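Local coordinates for protein tryptophan synthase alpha chain (Campylobacter jejuni, PDB 3THA) that probably cleaves indoleglycerol phosphate to indole and glyceraldehyde 3-phosphate, as the alpha subunit of tryptophan synthase in the last step of tryptophan biosynthesis, at residues I44-V49 and A90-V95; V17-L22 and S229-F234; T146-T151 and K159-A164. All blocks are in the same frame, centred on the assembly; numbering follows the deposited sequence.

All three contacts belong to one closed barrel of eight parallel strands, the TIM-barrel fold of the TrpA family. Contacts 1 and 2 share a boundary: strands 15-21 and 44-48 are neighbours, Glu-46 N lies 2.6 Å from Ala-18 O and Gly-48 N 2.8 Å from Thr-20 O, both probable hydrogen bonds. Contact 1 carries Glu-46, a predicted proton acceptor, and the side chain of Tyr-19 in contact 2 comes within about 4 Å of it. Contact 3 sits farther round the barrel, its centre about 20 Å from that of contact 1 and 25 Å from that of contact 2, yet the side chain of Leu-147 is only about 8 Å from that of Glu-46.

Contact 1: I44-V49 and A90-V95; sequences ILELGV and ALVFMV
Strands 44-48 and 90-94 are neighbouring parallel strands of the TIM barrel, joined by a beta-alpha-beta crossover through helices 60-70 and 75-83, and four backbone hydrogen bonds hold Leu-45 and Leu-47 to Ala-90, Val-92 and Met-94. Leu-45 N gives to Ala-90 O at 2.8 Å, Val-92 N to Leu-45 O, and Leu-47 N to Val-92 O at 2.6 Å, each donor lying close to the line of the carbonyl it meets. The last rung is different: Met-94 N points almost straight at Leu-47 O over 3.1 Å, but stands well above the carbonyl plane. Between the rungs, Glu-46 CA makes a CH...O contact with Val-92 O, and Leu-47 O lies in the plane of the Phe-93 ring, at its edge, 3.6 Å from CD1.

The apolar contacts divide between two faces. On that of Ile-44 and Glu-46, Ile-44 has CG2 anti to the backbone N and CG1 beside it (chi1 -54°), and both branches reach Ala-90 CB; CG2 also meets Val-92 CG2 at 4.0 Å. On the other face the CB of Leu-47 approaches Phe-93 CD1. Beyond the strand ends Val-49 CG2 touches both Val-95 CG1 at 3.8 Å and Phe-93 CE1.

One polar side chain takes part. Glu-46, a predicted proton acceptor, extends beyond CG and brings OE1 to 3.6 Å from SE of Met-94, a selenomethionine, the two chains crossing at a slant.

Glu-46 also packs on Val-17 and Tyr-19 of strand 15-21 and on Ile-121 of strand 117-121, so its face is the barrel interior. Helix 75-83 covers the outer face at Leu-47 and Phe-93. Strand 15-21 flanks strand 44-48, with backbone bonds at Ile-44, Glu-46 and Gly-48, and strand 117-121 lies beyond 90-94.

Contact 2: V17-L22 and S229-F234; sequences VAYTVL and SIVKCF
In this eight-stranded barrel, the short helix 228-233 that follows the last strand, with Phe-234 just after it, packs against the first strand, 15-21, where Ile-230, Val-231 and Phe-234 meet Ala-18 to Val-21. The segment axes cross at -52° and approach to 7.2 Å. Ile-230 points its side chain at the strand, and its CG1 lies 4.0 Å from Ala-18 CB; its CG2 is modelled too close to Tyr-19 O for the placing of that methyl to be trusted.

Val-231 works through one methyl. Its CG2 lies at the edge of the Tyr-19 ring, 3.9 Å from CD2 and near the ring plane, and the same methyl also touches Val-21 CG2. Thr-20 presents OG1, set anti to the backbone N (chi1 -171°), to one face of the Phe-234 ring; the oxygen stands 3.4 Å above the plane, offset toward the rim, and the two side chains cross at about a right angle.

Phe-234 further meets Phe-33 edge-to-face and packs on Ile-242 and Ile-246 of helix 239-248. Strand 223-226 closes the barrel by backbone bonds to Val-17 and Tyr-19, and helix 228-233 lies outside, across the first strand: the beta/alpha layering of a TIM barrel.

Contact 3: T146-T151 and K159-A164; sequences TLVSVT and KLVKHA
Thr-146 faces Leu-160 and Ala-164 with both of its branches, splitting them between the two. CG2, anti to the backbone N with OG1 beside that nitrogen (chi1 -54°), meets Leu-160 CB at 3.7 Å, and the two side chains slant across each other. OG1 turns to Ala-164 and lies 3.3 Å from its CB. That methyl is carried there by a type I turn from Val-161 to Ala-164, closed by a backbone hydrogen bond of 3.0 Å from Ala-164 N to Val-161 O.

Two residues along the strand, Val-148 points the same way as Thr-146. Its CG1 reaches Val-161 CG1 at 4.2 Å, and the side chains stand at about a right angle. Both valines also pack on Ile-168 of the next strand, 168-171, and this places the contact inside one beta-alpha-beta unit of the barrel. Leu-147, directed the other way, packs on Ile-55 of the second subunit.

No hydrogen bond joins the two segments, and even the threonine OG1 faces a methyl, that of Ala-164. The packing is therefore nondirectional, and the fit of 146-151 against 159-164 depends on the shapes of the side chains and not on a polar bond.

Contact 1: I44-V49 and A90-V95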
ATOM      1  N   ILE B  44       2.606  21.424  -6.612  1.00 55.59           N
ATOM      2  CA  ILE B  44       2.690  20.177  -7.343  1.00 52.84           C
ATOM      3  C   ILE B  44       1.653  19.243  -6.771  1.00 52.05           C
ATOM      4  O   ILE B  44       1.674  18.984  -5.584  1.00 52.05           O
ATOM      5  CB  ILE B  44       4.072  19.540  -7.141  1.00 52.50           C
ATOM      6  CG1 ILE B  44       5.129  20.545  -7.513  1.00 53.82           C
ATOM      7  CG2 ILE B  44       4.215  18.191  -7.912  1.00 47.83           C
ATOM      8  CD1 ILE B  44       6.437  20.280  -6.895  1.00 56.61           C
ATOM      9  N   LEU B  45       0.771  18.720  -7.617  1.00 51.25           N
ATOM     10  CA  LEU B  45      -0.190  17.745  -7.173  1.00 51.40           C
ATOM     11  C   LEU B  45       0.145  16.347  -7.610  1.00 51.38           C
ATOM     12  O   LEU B  45       0.430  16.114  -8.820  1.00 51.85           O
ATOM     13  CB  LEU B  45      -1.567  18.096  -7.708  1.00 50.94           C
ATOM     14  CG  LEU B  45      -2.697  17.238  -7.169  1.00 49.83           C
ATOM     15  CD1 LEU B  45      -2.886  17.548  -5.685  1.00 47.12           C
ATOM     16  CD2 LEU B  45      -4.000  17.495  -7.985  1.00 50.68           C
ATOM     17  N   GLU B  46       0.073  15.403  -6.669  1.00 51.42           N
ATOM     18  CA  GLU B  46       0.192  13.988  -7.018  1.00 50.90           C
ATOM     19  C   GLU B  46      -1.190  13.353  -7.178  1.00 51.38           C
ATOM     20  O   GLU B  46      -2.062  13.517  -6.343  1.00 51.14           O
ATOM     21  CB  GLU B  46       1.006  13.227  -5.966  1.00 51.49           C
ATOM     22  CG  GLU B  46       2.373  13.872  -5.648  1.00 54.21           C
ATOM     23  CD  GLU B  46       3.109  13.200  -4.483  1.00 54.23           C
ATOM     24  OE1 GLU B  46       2.470  12.434  -3.749  1.00 55.59           O
ATOM     25  OE2 GLU B  46       4.318  13.470  -4.280  1.00 52.75           O
ATOM     26  N   LEU B  47      -1.377  12.613  -8.252  1.00 51.69           N
ATOM     27  CA  LEU B  47      -2.692  12.134  -8.581  1.00 53.27           C
ATOM     28  C   LEU B  47      -2.694  10.622  -8.412  1.00 54.34           C
ATOM     29  O   LEU B  47      -2.145   9.902  -9.259  1.00 52.38           O
ATOM     30  CB  LEU B  47      -3.047  12.498 -10.028  1.00 53.33           C
ATOM     31  CG  LEU B  47      -2.976  13.940 -10.544  1.00 54.28           C
ATOM     32  CD1 LEU B  47      -3.347  13.965 -12.026  1.00 52.24           C
ATOM     33  CD2 LEU B  47      -3.930  14.784  -9.775  1.00 54.16           C
ATOM     34  N   GLY B  48      -3.282  10.154  -7.307  1.00 55.78           N
ATOM     35  CA  GLY B  48      -3.438   8.744  -7.097  1.00 58.48           C
ATOM     36  C   GLY B  48      -4.560   8.240  -7.965  1.00 61.42           C
ATOM     37  O   GLY B  48      -5.666   8.808  -7.949  1.00 62.58           O
ATOM     38  N   VAL B  49      -4.324   7.194  -8.746  1.00 62.83           N
ATOM     39  CA  VAL B  49      -5.482   6.574  -9.356  1.00 65.62           C
ATOM     40  C   VAL B  49      -5.818   5.330  -8.541  1.00 68.68           C
ATOM     41  O   VAL B  49      -5.204   5.104  -7.461  1.00 70.04           O
ATOM     42  CB  VAL B  49      -5.345   6.324 -10.851  1.00 65.41           C
ATOM     43  CG1 VAL B  49      -6.703   5.943 -11.444  1.00 65.41           C
ATOM     44  CG2 VAL B  49      -4.821   7.596 -11.570  1.00 65.08           C
ATOM     45  N   ALA B  90       2.108  21.638 -11.488  1.00 59.92           N
ATOM     46  CA  ALA B  90       2.658  20.359 -11.924  1.00 58.27           C
ATOM     47  C   ALA B  90       1.760  19.198 -11.525  1.00 56.89           C
ATOM     48  O   ALA B  90       1.367  19.080 -10.344  1.00 57.25           O
ATOM     49  CB  ALA B  90       4.070  20.150 -11.373  1.00 57.74           C
ATOM     50  N   LEU B  91       1.487  18.329 -12.501  1.00 55.20           N
ATOM     51  CA  LEU B  91       0.732  17.109 -12.298  1.00 53.92           C
ATOM     52  C   LEU B  91       1.640  15.860 -12.348  1.00 54.28           C
ATOM     53  O   LEU B  91       2.396  15.652 -13.301  1.00 54.46           O
ATOM     54  CB  LEU B  91      -0.390  17.032 -13.326  1.00 53.34           C
ATOM     55  CG  LEU B  91      -1.375  18.215 -13.280  1.00 53.10           C
ATOM     56  CD1 LEU B  91      -2.420  18.113 -14.373  1.00 49.87           C
ATOM     57  CD2 LEU B  91      -2.047  18.346 -11.874  1.00 50.22           C
ATOM     58  N   VAL B  92       1.569  15.058 -11.291  1.00 54.15           N
ATOM     59  CA  VAL B  92       2.404  13.886 -11.123  1.00 53.45           C
ATOM     60  C   VAL B  92       1.507  12.670 -10.796  1.00 52.61           C
ATOM     61  O   VAL B  92       0.735  12.701  -9.836  1.00 52.60           O
ATOM     62  CB  VAL B  92       3.432  14.107  -9.970  1.00 53.92           C
ATOM     63  CG1 VAL B  92       4.109  12.798  -9.565  1.00 52.10           C
ATOM     64  CG2 VAL B  92       4.500  15.089 -10.418  1.00 54.27           C
ATOM     65  N   PHE B  93       1.587  11.616 -11.610  1.00 51.15           N
ATOM     66  CA  PHE B  93       0.927  10.378 -11.264  1.00 49.97           C
ATOM     67  C   PHE B  93       1.621   9.687 -10.116  1.00 50.01           C
ATOM     68  O   PHE B  93       2.843   9.640 -10.038  1.00 51.23           O
ATOM     69  CB  PHE B  93       0.870   9.428 -12.440  1.00 49.97           C
ATOM     70  CG  PHE B  93      -0.300   9.640 -13.327  1.00 49.99           C
ATOM     71  CD1 PHE B  93      -1.555   9.920 -12.798  1.00 50.12           C
ATOM     72  CD2 PHE B  93      -0.157   9.544 -14.695  1.00 54.23           C
ATOM     73  CE1 PHE B  93      -2.652  10.116 -13.621  1.00 49.96           C
ATOM     74  CE2 PHE B  93      -1.254   9.760 -15.548  1.00 55.04           C
ATOM     75  CZ  PHE B  93      -2.493  10.031 -15.008  1.00 54.57           C
HETATM   76  N   MSE B  94       0.831   9.153  -9.208  1.00 49.75           N
HETATM   77  CA  MSE B  94       1.314   8.178  -8.271  1.00 49.70           C
HETATM   78  C   MSE B  94       0.338   7.024  -8.428  1.00 49.35           C
HETATM   79  O   MSE B  94      -0.797   7.130  -8.046  1.00 50.25           O
HETATM   80  CB  MSE B  94       1.342   8.759  -6.869  1.00 50.34           C
HETATM   81  CG  MSE B  94       1.620   7.806  -5.769  1.00 53.85           C
HETATM   82 SE   MSE B  94       2.409   8.897  -4.354  0.65 66.17          SE
HETATM   83  CE  MSE B  94       2.403   7.663  -2.927  1.00 54.18           C
ATOM     84  N   VAL B  95       0.787   5.953  -9.064  1.00 48.82           N
ATOM     85  CA  VAL B  95      -0.004   4.756  -9.290  1.00 48.58           C
ATOM     86  C   VAL B  95       0.862   3.534  -9.012  1.00 48.13           C
ATOM     87  O   VAL B  95       2.067   3.596  -9.086  1.00 47.91           O
ATOM     88  CB  VAL B  95      -0.475   4.659 -10.794  1.00 48.75           C
ATOM     89  CG1 VAL B  95      -1.491   5.726 -11.121  1.00 48.92           C
ATOM     90  CG2 VAL B  95       0.691   4.764 -11.736  1.00 47.71           C
TER

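Contact 2: V17-L22 and S229-F234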
ATOM      1  N   VAL B  17       3.384  20.194  -1.785  1.00 58.10           N
ATOM      2  CA  VAL B  17       3.063  19.042  -2.616  1.00 56.04           C
ATOM      3  C   VAL B  17       1.934  18.323  -1.936  1.00 55.67           C
ATOM      4  O   VAL B  17       1.941  18.178  -0.730  1.00 57.12           O
ATOM      5  CB  VAL B  17       4.258  18.048  -2.753  1.00 55.56           C
ATOM      6  CG1 VAL B  17       3.898  16.912  -3.733  1.00 54.33           C
ATOM      7  CG2 VAL B  17       5.493  18.783  -3.223  1.00 55.26           C
ATOM      8  N   ALA B  18       0.967  17.863  -2.706  1.00 53.67           N
ATOM      9  CA  ALA B  18      -0.147  17.194  -2.127  1.00 52.90           C
ATOM     10  C   ALA B  18      -0.544  16.005  -2.956  1.00 51.01           C
ATOM     11  O   ALA B  18      -0.332  15.948  -4.178  1.00 50.00           O
ATOM     12  CB  ALA B  18      -1.349  18.180  -1.978  1.00 53.98           C
ATOM     13  N   TYR B  19      -1.186  15.073  -2.296  1.00 51.20           N
ATOM     14  CA  TYR B  19      -1.688  13.917  -2.975  1.00 52.28           C
ATOM     15  C   TYR B  19      -3.197  13.868  -2.777  1.00 53.20           C
ATOM     16  O   TYR B  19      -3.700  14.215  -1.689  1.00 53.76           O
ATOM     17  CB  TYR B  19      -0.958  12.685  -2.385  1.00 52.82           C
ATOM     18  CG  TYR B  19      -1.574  11.352  -2.697  1.00 54.55           C
ATOM     19  CD1 TYR B  19      -1.063  10.565  -3.712  1.00 55.53           C
ATOM     20  CD2 TYR B  19      -2.626  10.849  -1.931  1.00 55.98           C
ATOM     21  CE1 TYR B  19      -1.625   9.338  -4.030  1.00 56.31           C
ATOM     22  CE2 TYR B  19      -3.187   9.612  -2.226  1.00 58.20           C
ATOM     23  CZ  TYR B  19      -2.682   8.862  -3.289  1.00 58.42           C
ATOM     24  OH  TYR B  19      -3.211   7.624  -3.611  1.00 58.81           O
ATOM     25  N   THR B  20      -3.917  13.442  -3.813  1.00 53.20           N
ATOM     26  CA  THR B  20      -5.349  13.144  -3.719  1.00 55.83           C
ATOM     27  C   THR B  20      -5.641  11.894  -4.540  1.00 55.43           C
ATOM     28  O   THR B  20      -4.888  11.525  -5.453  1.00 54.34           O
ATOM     29  CB  THR B  20      -6.297  14.316  -4.242  1.00 57.34           C
ATOM     30  OG1 THR B  20      -7.677  14.032  -3.934  1.00 63.16           O
ATOM     31  CG2 THR B  20      -6.205  14.500  -5.754  1.00 57.42           C
ATOM     32  N   VAL B  21      -6.756  11.262  -4.216  1.00 56.59           N
ATOM     33  CA  VAL B  21      -7.242  10.134  -4.977  1.00 56.60           C
ATOM     34  C   VAL B  21      -8.322  10.649  -5.943  1.00 56.46           C
ATOM     35  O   VAL B  21      -9.358  11.141  -5.525  1.00 58.40           O
ATOM     36  CB  VAL B  21      -7.854   9.051  -4.044  1.00 57.17           C
ATOM     37  CG1 VAL B  21      -8.042   7.733  -4.822  1.00 56.86           C
ATOM     38  CG2 VAL B  21      -6.963   8.809  -2.845  1.00 57.48           C
ATOM     39  N   LEU B  22      -8.066  10.523  -7.231  1.00 55.83           N
ATOM     40  CA  LEU B  22      -9.008  10.918  -8.250  1.00 55.47           C
ATOM     41  C   LEU B  22     -10.242  10.062  -8.130  1.00 56.33           C
ATOM     42  O   LEU B  22     -10.141   8.859  -7.967  1.00 57.48           O
ATOM     43  CB  LEU B  22      -8.357  10.748  -9.604  1.00 53.95           C
ATOM     44  CG  LEU B  22      -7.336  11.866  -9.844  1.00 52.52           C
ATOM     45  CD1 LEU B  22      -6.778  11.758 -11.229  1.00 49.17           C
ATOM     46  CD2 LEU B  22      -7.987  13.256  -9.691  1.00 51.21           C
ATOM     47  N   SER B 229      -3.694  13.112   5.076  1.00 66.47           N
ATOM     48  CA  SER B 229      -4.431  14.277   5.536  1.00 66.83           C
ATOM     49  C   SER B 229      -5.222  15.046   4.496  1.00 65.58           C
ATOM     50  O   SER B 229      -6.351  15.432   4.777  1.00 67.27           O
ATOM     51  CB  SER B 229      -3.495  15.235   6.225  1.00 67.52           C
ATOM     52  OG  SER B 229      -3.193  14.700   7.468  1.00 71.63           O
ATOM     53  N   ILE B 230      -4.634  15.298   3.324  1.00 63.30           N
ATOM     54  CA  ILE B 230      -5.335  16.006   2.260  1.00 62.46           C
ATOM     55  C   ILE B 230      -6.533  15.165   1.868  1.00 61.91           C
ATOM     56  O   ILE B 230      -7.654  15.653   1.862  1.00 62.79           O
ATOM     57  CB  ILE B 230      -4.429  16.331   1.026  1.00 61.14           C
ATOM     58  CG1 ILE B 230      -3.897  17.773   1.093  1.00 62.61           C
ATOM     59  CG2 ILE B 230      -5.241  16.312  -0.282  1.00 59.43           C
ATOM     60  CD1 ILE B 230      -2.982  18.071   2.218  1.00 62.59           C
ATOM     61  N   VAL B 231      -6.304  13.887   1.590  1.00 61.03           N
ATOM     62  CA  VAL B 231      -7.408  12.986   1.294  1.00 61.87           C
ATOM     63  C   VAL B 231      -8.536  13.110   2.355  1.00 65.09           C
ATOM     64  O   VAL B 231      -9.727  13.045   2.011  1.00 65.96           O
ATOM     65  CB  VAL B 231      -6.932  11.509   1.100  1.00 60.58           C
ATOM     66  CG1 VAL B 231      -8.130  10.564   0.884  1.00 61.37           C
ATOM     67  CG2 VAL B 231      -5.979  11.406  -0.095  1.00 56.87           C
ATOM     68  N   LYS B 232      -8.167  13.347   3.619  1.00 67.18           N
ATOM     69  CA  LYS B 232      -9.160  13.412   4.690  1.00 71.04           C
ATOM     70  C   LYS B 232     -10.030  14.655   4.498  1.00 71.30           C
ATOM     71  O   LYS B 232     -11.193  14.657   4.874  1.00 73.22           O
ATOM     72  CB  LYS B 232      -8.538  13.294   6.116  1.00 73.05           C
ATOM     73  CG  LYS B 232      -8.215  14.613   6.873  1.00 77.23           C
ATOM     74  CD  LYS B 232      -7.800  14.368   8.357  1.00 85.69           C
ATOM     75  CE  LYS B 232      -6.337  13.829   8.490  1.00 87.05           C
ATOM     76  NZ  LYS B 232      -5.753  13.870   9.881  1.00 90.99           N
ATOM     77  N   CYS B 233      -9.465  15.687   3.880  1.00 70.31           N
ATOM     78  CA  CYS B 233     -10.235  16.903   3.529  1.00 70.81           C
ATOM     79  C   CYS B 233     -11.343  16.569   2.552  1.00 68.96           C
ATOM     80  O   CYS B 233     -12.423  17.054   2.665  1.00 69.45           O
ATOM     81  CB  CYS B 233      -9.326  17.986   2.926  1.00 70.00           C
ATOM     82  SG  CYS B 233      -8.015  18.470   4.080  1.00 71.45           S
ATOM     83  N   PHE B 234     -11.073  15.685   1.620  1.00 66.79           N
ATOM     84  CA  PHE B 234     -12.060  15.375   0.618  1.00 65.92           C
ATOM     85  C   PHE B 234     -13.288  14.617   1.114  1.00 67.40           C
ATOM     86  O   PHE B 234     -14.184  14.303   0.325  1.00 66.99           O
ATOM     87  CB  PHE B 234     -11.404  14.626  -0.535  1.00 63.05           C
ATOM     88  CG  PHE B 234     -10.606  15.503  -1.445  1.00 62.18           C
ATOM     89  CD1 PHE B 234     -10.979  15.672  -2.783  1.00 61.80           C
ATOM     90  CD2 PHE B 234      -9.479  16.165  -0.983  1.00 60.50           C
ATOM     91  CE1 PHE B 234     -10.210  16.468  -3.645  1.00 59.92           C
ATOM     92  CE2 PHE B 234      -8.721  16.968  -1.839  1.00 60.50           C
ATOM     93  CZ  PHE B 234      -9.092  17.114  -3.176  1.00 58.78           C
TER

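Contact 3: T146-T151 and K159-A164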
ATOM      1  N   THR B 146      12.533   8.989  -7.802  1.00 52.12           N
ATOM      2  CA  THR B 146      13.392   8.144  -7.007  1.00 52.88           C
ATOM      3  C   THR B 146      13.114   8.355  -5.526  1.00 54.37           C
ATOM      4  O   THR B 146      13.122   9.506  -5.042  1.00 55.18           O
ATOM      5  CB  THR B 146      14.896   8.542  -7.212  1.00 53.53           C
ATOM      6  OG1 THR B 146      15.240   8.529  -8.598  1.00 54.55           O
ATOM      7  CG2 THR B 146      15.819   7.595  -6.496  1.00 52.76           C
ATOM      8  N   LEU B 147      12.973   7.244  -4.802  1.00 54.53           N
ATOM      9  CA  LEU B 147      12.651   7.264  -3.403  1.00 56.62           C
ATOM     10  C   LEU B 147      13.836   6.917  -2.587  1.00 57.62           C
ATOM     11  O   LEU B 147      14.539   5.983  -2.926  1.00 59.81           O
ATOM     12  CB  LEU B 147      11.576   6.222  -3.106  1.00 56.94           C
ATOM     13  CG  LEU B 147      10.150   6.711  -3.241  1.00 59.05           C
ATOM     14  CD1 LEU B 147       9.879   7.398  -4.615  1.00 58.79           C
ATOM     15  CD2 LEU B 147       9.254   5.531  -3.035  1.00 61.64           C
ATOM     16  N   VAL B 148      14.072   7.637  -1.500  1.00 57.78           N
ATOM     17  CA  VAL B 148      15.107   7.239  -0.557  1.00 57.73           C
ATOM     18  C   VAL B 148      14.583   7.414   0.863  1.00 58.92           C
ATOM     19  O   VAL B 148      13.665   8.201   1.060  1.00 59.12           O
ATOM     20  CB  VAL B 148      16.464   7.986  -0.778  1.00 58.25           C
ATOM     21  CG1 VAL B 148      16.691   8.287  -2.248  1.00 56.75           C
ATOM     22  CG2 VAL B 148      16.558   9.252   0.036  1.00 58.49           C
ATOM     23  N   SER B 149      15.141   6.672   1.826  1.00 59.58           N
ATOM     24  CA  SER B 149      14.819   6.827   3.237  1.00 60.63           C
ATOM     25  C   SER B 149      15.997   7.333   3.992  1.00 62.67           C
ATOM     26  O   SER B 149      17.124   7.427   3.471  1.00 63.49           O
ATOM     27  CB  SER B 149      14.505   5.482   3.839  1.00 61.15           C
ATOM     28  OG  SER B 149      13.632   4.781   2.982  1.00 63.14           O
ATOM     29  N   VAL B 150      15.753   7.609   5.257  1.00 64.07           N
ATOM     30  CA  VAL B 150      16.787   8.037   6.161  1.00 65.50           C
ATOM     31  C   VAL B 150      17.811   6.905   6.351  1.00 66.33           C
ATOM     32  O   VAL B 150      18.977   7.150   6.681  1.00 67.49           O
ATOM     33  CB  VAL B 150      16.149   8.540   7.498  1.00 67.28           C
ATOM     34  CG1 VAL B 150      17.136   8.524   8.651  1.00 69.25           C
ATOM     35  CG2 VAL B 150      15.596   9.938   7.325  1.00 66.28           C
ATOM     36  N   THR B 151      17.382   5.671   6.097  1.00 65.42           N
ATOM     37  CA  THR B 151      18.214   4.494   6.377  1.00 65.63           C
ATOM     38  C   THR B 151      18.882   3.899   5.148  1.00 63.31           C
ATOM     39  O   THR B 151      19.683   2.987   5.284  1.00 64.26           O
ATOM     40  CB  THR B 151      17.347   3.346   6.912  1.00 66.32           C
ATOM     41  OG1 THR B 151      16.259   3.161   6.005  1.00 66.11           O
ATOM     42  CG2 THR B 151      16.816   3.639   8.309  1.00 68.45           C
ATOM     43  N   LYS B 159      24.237   5.933  -5.794  1.00 62.75           N
ATOM     44  CA  LYS B 159      23.786   5.212  -6.964  1.00 62.18           C
ATOM     45  C   LYS B 159      22.333   5.537  -7.430  1.00 60.48           C
ATOM     46  O   LYS B 159      22.074   5.637  -8.636  1.00 60.57           O
ATOM     47  CB  LYS B 159      24.001   3.716  -6.734  1.00 62.37           C
ATOM     48  CG  LYS B 159      23.267   2.831  -7.677  1.00 63.55           C
ATOM     49  CD  LYS B 159      23.301   1.359  -7.235  1.00 67.49           C
ATOM     50  CE  LYS B 159      22.203   0.551  -7.973  1.00 66.98           C
ATOM     51  NZ  LYS B 159      22.384   0.581  -9.474  1.00 68.57           N
ATOM     52  N   LEU B 160      21.389   5.726  -6.509  1.00 59.06           N
ATOM     53  CA  LEU B 160      20.015   6.032  -6.930  1.00 57.20           C
ATOM     54  C   LEU B 160      19.868   7.451  -7.469  1.00 56.72           C
ATOM     55  O   LEU B 160      19.066   7.690  -8.394  1.00 55.12           O
ATOM     56  CB  LEU B 160      19.029   5.788  -5.799  1.00 56.84           C
ATOM     57  CG  LEU B 160      18.740   4.305  -5.536  1.00 59.17           C
ATOM     58  CD1 LEU B 160      18.275   4.105  -4.092  1.00 61.16           C
ATOM     59  CD2 LEU B 160      17.698   3.736  -6.513  1.00 59.46           C
ATOM     60  N   VAL B 161      20.630   8.394  -6.920  1.00 56.46           N
ATOM     61  CA  VAL B 161      20.360   9.790  -7.242  1.00 57.52           C
ATOM     62  C   VAL B 161      21.282  10.415  -8.271  1.00 59.76           C
ATOM     63  O   VAL B 161      20.905  11.356  -8.945  1.00 60.30           O
ATOM     64  CB  VAL B 161      20.259  10.700  -5.993  1.00 57.46           C
ATOM     65  CG1 VAL B 161      19.242  10.136  -5.022  1.00 55.58           C
ATOM     66  CG2 VAL B 161      21.600  10.881  -5.331  1.00 58.41           C
ATOM     67  N   LYS B 162      22.486   9.894  -8.415  1.00 62.12           N
ATOM     68  CA  LYS B 162      23.465  10.534  -9.303  1.00 64.40           C
ATOM     69  C   LYS B 162      22.863  10.802 -10.682  1.00 64.52           C
ATOM     70  O   LYS B 162      23.159  11.831 -11.296  1.00 65.78           O
ATOM     71  CB  LYS B 162      24.727   9.679  -9.424  1.00 64.66           C
ATOM     72  CG  LYS B 162      25.904  10.355 -10.082  1.00 66.33           C
ATOM     73  CD  LYS B 162      26.978   9.329 -10.497  1.00 65.13           C
ATOM     74  CE  LYS B 162      28.069   9.977 -11.367  1.00 64.42           C
ATOM     75  NZ  LYS B 162      29.272  10.259 -10.562  1.00 65.53           N
ATOM     76  N   HIS B 163      22.005   9.885 -11.133  1.00 64.17           N
ATOM     77  CA  HIS B 163      21.419   9.935 -12.475  1.00 65.29           C
ATOM     78  C   HIS B 163      19.897  10.098 -12.498  1.00 64.07           C
ATOM     79  O   HIS B 163      19.271   9.779 -13.513  1.00 64.51           O
ATOM     80  CB  HIS B 163      21.795   8.669 -13.257  1.00 65.99           C
ATOM     81  CG  HIS B 163      23.264   8.551 -13.552  1.00 70.11           C
ATOM     82  ND1 HIS B 163      24.031   9.617 -13.987  1.00 74.58           N
ATOM     83  CD2 HIS B 163      24.105   7.488 -13.492  1.00 73.00           C
ATOM     84  CE1 HIS B 163      25.281   9.220 -14.162  1.00 76.25           C
ATOM     85  NE2 HIS B 163      25.354   7.930 -13.873  1.00 76.04           N
ATOM     86  N   ALA B 164      19.306  10.575 -11.396  1.00 62.71           N
ATOM     87  CA  ALA B 164      17.844  10.684 -11.266  1.00 60.36           C
ATOM     88  C   ALA B 164      17.305  11.933 -11.955  1.00 60.50           C
ATOM     89  O   ALA B 164      18.069  12.775 -12.371  1.00 61.14           O
ATOM     90  CB  ALA B 164      17.440  10.697  -9.811  1.00 59.81           C
TER